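Uncharacterized protein lp_0118 (Lactobacillus plantarum, PDB 3K2Y) is of unknown function but, as a HIRAN-domain protein, probably binds nucleic acid. Local coordinates at residues T28-Q38 and I50-L60. Sequence-based numbering, arbitrary orientation.
Sequences TLRVGMAVLLQ and ISVWTLQHAKL
Leu36 and Trp53 form an antiparallel hydrogen-bonded pair, Leu36 N reaching Trp53 O at 2.7 Å and Trp53 N returning to Leu36 O at 2.8 Å. Two residues further along strand 34-39, Gln38 pairs in the same way with Ser51, with Gln38 N to Ser51 O at 3.0 Å and Ser51 N to Gln38 O at 2.9 Å, while Leu37 and Val52 make the non-hydrogen-bonded pair between them. Trp53 lies along its own strand, with CG anti to the carbonyl carbon (chi1 -53°). From there NE1 donates, close to the ring plane, to Ser51 OG at 2.9 Å, and Glu40 is a second partner of that hydroxyl. One indole face rests on CA of Lys59, and CB of Gln38 approaches NE1 obliquely from the facing strand. A leucine in place of Trp53 would probably leave Ser51 OG without its indole donor and uncover CB of Gln38 and the backbone at Lys59. On the same face of the sheet Leu36 reaches over the type I turn Thr54-His57: its CD2 meets CD2 of Leu55 at 4.0 Å, the two side chains crossing nearly at right angles, and its CD1 lies against the His57 imidazole. On the opposite face, that of Leu37 and Val52, the contacts are between aliphatic side chains: Val35 CG2 packs on Val52 CG1 at 3.8 Å and Leu37 CG meets Ile50 CG2 at 4.2 Å. Nearby, Leu60 CD2 is touched by Val35 CG1 and by Leu29 CD1. Strands 34-39 and 50-53 form a beta hairpin within a closed six-stranded antiparallel barrel. Strand 80-87 flanks 34-39, with Val85 against Leu29 and Val35; strand 59-63 flanks 50-53, and Thr25 of helix 22-25 packs on Thr54 and Leu60.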
# COMPACT_ATOMS: atom_id res chain seq x y z
N THR A 28 23.10 -0.62 -0.81
CA THR A 28 23.53 -0.64 0.59
C THR A 28 23.23 -2.01 1.20
O THR A 28 23.32 -2.20 2.42
CB THR A 28 22.82 0.44 1.43
OG1 THR A 28 21.42 0.14 1.52
CG2 THR A 28 23.00 1.81 0.78
N LEU A 29 22.89 -2.97 0.34
CA LEU A 29 22.56 -4.32 0.77
C LEU A 29 23.26 -5.38 -0.05
O LEU A 29 23.36 -5.27 -1.28
CB LEU A 29 21.04 -4.52 0.70
CG LEU A 29 20.42 -5.91 0.86
CD1 LEU A 29 18.93 -5.77 1.14
CD2 LEU A 29 20.64 -6.73 -0.41
N ARG A 30 23.76 -6.41 0.63
CA ARG A 30 24.45 -7.51 -0.02
C ARG A 30 23.86 -8.83 0.47
O ARG A 30 23.38 -8.91 1.60
CB ARG A 30 25.95 -7.47 0.31
CG ARG A 30 26.84 -7.01 -0.83
CD ARG A 30 26.62 -5.55 -1.20
NE ARG A 30 27.34 -5.19 -2.42
CZ ARG A 30 27.37 -3.97 -2.94
NH1 ARG A 30 26.72 -2.97 -2.36
NH2 ARG A 30 28.05 -3.74 -4.06
N VAL A 31 23.88 -9.85 -0.38
CA VAL A 31 23.35 -11.16 -0.00
C VAL A 31 23.92 -11.59 1.34
O VAL A 31 25.08 -11.32 1.65
CB VAL A 31 23.70 -12.22 -1.06
CG1 VAL A 31 23.16 -13.58 -0.65
CG2 VAL A 31 23.15 -11.81 -2.41
N GLY A 32 23.10 -12.26 2.15
CA GLY A 32 23.55 -12.72 3.45
C GLY A 32 23.59 -11.62 4.50
O GLY A 32 24.13 -11.81 5.59
N MET A 33 23.03 -10.46 4.17
CA MET A 33 22.99 -9.33 5.08
C MET A 33 21.64 -9.31 5.78
O MET A 33 20.65 -9.79 5.23
CB MET A 33 23.19 -8.02 4.30
CG MET A 33 23.59 -6.81 5.13
SD MET A 33 24.16 -5.44 4.07
CE MET A 33 24.48 -4.18 5.32
N ALA A 34 21.61 -8.79 7.00
CA ALA A 34 20.35 -8.74 7.74
C ALA A 34 19.56 -7.49 7.37
O ALA A 34 20.13 -6.48 6.93
CB ALA A 34 20.63 -8.76 9.24
N VAL A 35 18.24 -7.56 7.53
CA VAL A 35 17.35 -6.43 7.24
C VAL A 35 16.33 -6.30 8.37
O VAL A 35 16.04 -7.28 9.07
CB VAL A 35 16.59 -6.61 5.91
CG1 VAL A 35 17.56 -6.49 4.74
CG2 VAL A 35 15.88 -7.95 5.87
N LEU A 36 15.80 -5.10 8.54
CA LEU A 36 14.83 -4.84 9.59
C LEU A 36 13.39 -4.97 9.09
O LEU A 36 13.10 -4.68 7.93
CB LEU A 36 15.07 -3.44 10.17
CG LEU A 36 16.47 -3.16 10.73
CD1 LEU A 36 16.59 -1.69 11.07
CD2 LEU A 36 16.74 -4.02 11.95
N LEU A 37 12.50 -5.40 9.98
CA LEU A 37 11.09 -5.55 9.63
C LEU A 37 10.22 -4.57 10.40
O LEU A 37 10.49 -4.25 11.56
CB LEU A 37 10.62 -6.98 9.92
CG LEU A 37 10.74 -8.03 8.81
CD1 LEU A 37 12.14 -8.05 8.23
CD2 LEU A 37 10.38 -9.40 9.39
N GLN A 38 9.16 -4.09 9.75
CA GLN A 38 8.25 -3.14 10.36
C GLN A 38 6.81 -3.49 10.06
O GLN A 38 6.40 -3.58 8.90
CB GLN A 38 8.53 -1.73 9.85
CG GLN A 38 7.73 -0.66 10.57
CD GLN A 38 8.00 0.74 10.04
OE1 GLN A 38 7.47 1.14 8.99
NE2 GLN A 38 8.84 1.49 10.75
N ILE A 50 3.77 -5.61 6.05
CA ILE A 50 5.05 -5.65 6.75
C ILE A 50 6.11 -5.15 5.78
O ILE A 50 6.49 -5.86 4.85
CB ILE A 50 5.45 -7.08 7.17
CG1 ILE A 50 4.41 -7.68 8.12
CG2 ILE A 50 6.80 -7.04 7.86
CD1 ILE A 50 4.68 -9.14 8.42
N SER A 51 6.56 -3.92 5.99
CA SER A 51 7.59 -3.35 5.14
C SER A 51 8.97 -3.84 5.57
O SER A 51 9.19 -4.17 6.74
CB SER A 51 7.54 -1.81 5.17
OG SER A 51 7.47 -1.30 6.49
N VAL A 52 9.88 -3.90 4.61
CA VAL A 52 11.24 -4.35 4.86
C VAL A 52 12.19 -3.17 4.74
O VAL A 52 11.97 -2.26 3.94
CB VAL A 52 11.64 -5.46 3.85
CG1 VAL A 52 13.01 -6.03 4.21
CG2 VAL A 52 10.58 -6.55 3.85
N TRP A 53 13.25 -3.17 5.55
CA TRP A 53 14.21 -2.08 5.54
C TRP A 53 15.65 -2.53 5.74
O TRP A 53 15.91 -3.62 6.24
CB TRP A 53 13.85 -1.06 6.62
CG TRP A 53 12.44 -0.57 6.58
CD1 TRP A 53 11.32 -1.28 6.90
CD2 TRP A 53 12.00 0.74 6.22
NE1 TRP A 53 10.20 -0.49 6.76
CE2 TRP A 53 10.59 0.75 6.35
CE3 TRP A 53 12.65 1.91 5.81
CZ2 TRP A 53 9.82 1.89 6.08
CZ3 TRP A 53 11.89 3.04 5.54
CH2 TRP A 53 10.49 3.02 5.67
N THR A 54 16.58 -1.67 5.34
CA THR A 54 18.00 -1.92 5.48
C THR A 54 18.40 -1.53 6.89
O THR A 54 17.66 -0.83 7.58
CB THR A 54 18.82 -1.08 4.48
OG1 THR A 54 18.55 -1.52 3.15
CG2 THR A 54 20.31 -1.21 4.76
N LEU A 55 19.58 -1.97 7.33
CA LEU A 55 20.05 -1.63 8.66
C LEU A 55 20.23 -0.13 8.78
O LEU A 55 20.22 0.42 9.88
CB LEU A 55 21.38 -2.34 8.96
CG LEU A 55 21.31 -3.86 9.09
CD1 LEU A 55 22.69 -4.41 9.42
CD2 LEU A 55 20.30 -4.24 10.17
N GLN A 56 20.39 0.54 7.64
CA GLN A 56 20.55 1.99 7.61
C GLN A 56 19.18 2.66 7.56
O GLN A 56 19.08 3.88 7.55
CB GLN A 56 21.39 2.42 6.39
CG GLN A 56 22.90 2.30 6.60
CD GLN A 56 23.34 0.90 6.99
OE1 GLN A 56 23.16 -0.06 6.23
NE2 GLN A 56 23.93 0.77 8.18
N HIS A 57 18.14 1.84 7.53
CA HIS A 57 16.77 2.31 7.51
C HIS A 57 16.32 2.90 6.18
O HIS A 57 15.78 4.01 6.13
CB HIS A 57 16.57 3.33 8.64
CG HIS A 57 16.85 2.77 9.99
ND1 HIS A 57 16.04 1.84 10.60
CD2 HIS A 57 17.89 2.97 10.84
CE1 HIS A 57 16.56 1.50 11.77
NE2 HIS A 57 17.68 2.17 11.94
N ALA A 58 16.54 2.15 5.11
CA ALA A 58 16.13 2.56 3.77
C ALA A 58 15.12 1.51 3.34
O ALA A 58 15.42 0.32 3.34
CB ALA A 58 17.33 2.58 2.83
N LYS A 59 13.92 1.95 2.97
CA LYS A 59 12.87 1.03 2.57
C LYS A 59 13.25 0.20 1.35
O LYS A 59 13.85 0.70 0.40
CB LYS A 59 11.58 1.79 2.31
CG LYS A 59 10.35 0.90 2.22
CD LYS A 59 9.09 1.73 2.14
CE LYS A 59 7.86 0.86 2.34
NZ LYS A 59 6.61 1.66 2.35
N LEU A 60 12.88 -1.08 1.39
CA LEU A 60 13.16 -2.02 0.31
C LEU A 60 11.87 -2.50 -0.33
O LEU A 60 11.85 -2.87 -1.51
CB LEU A 60 13.93 -3.22 0.83
CG LEU A 60 15.45 -3.12 0.95
CD1 LEU A 60 15.83 -1.87 1.70
CD2 LEU A 60 15.98 -4.35 1.66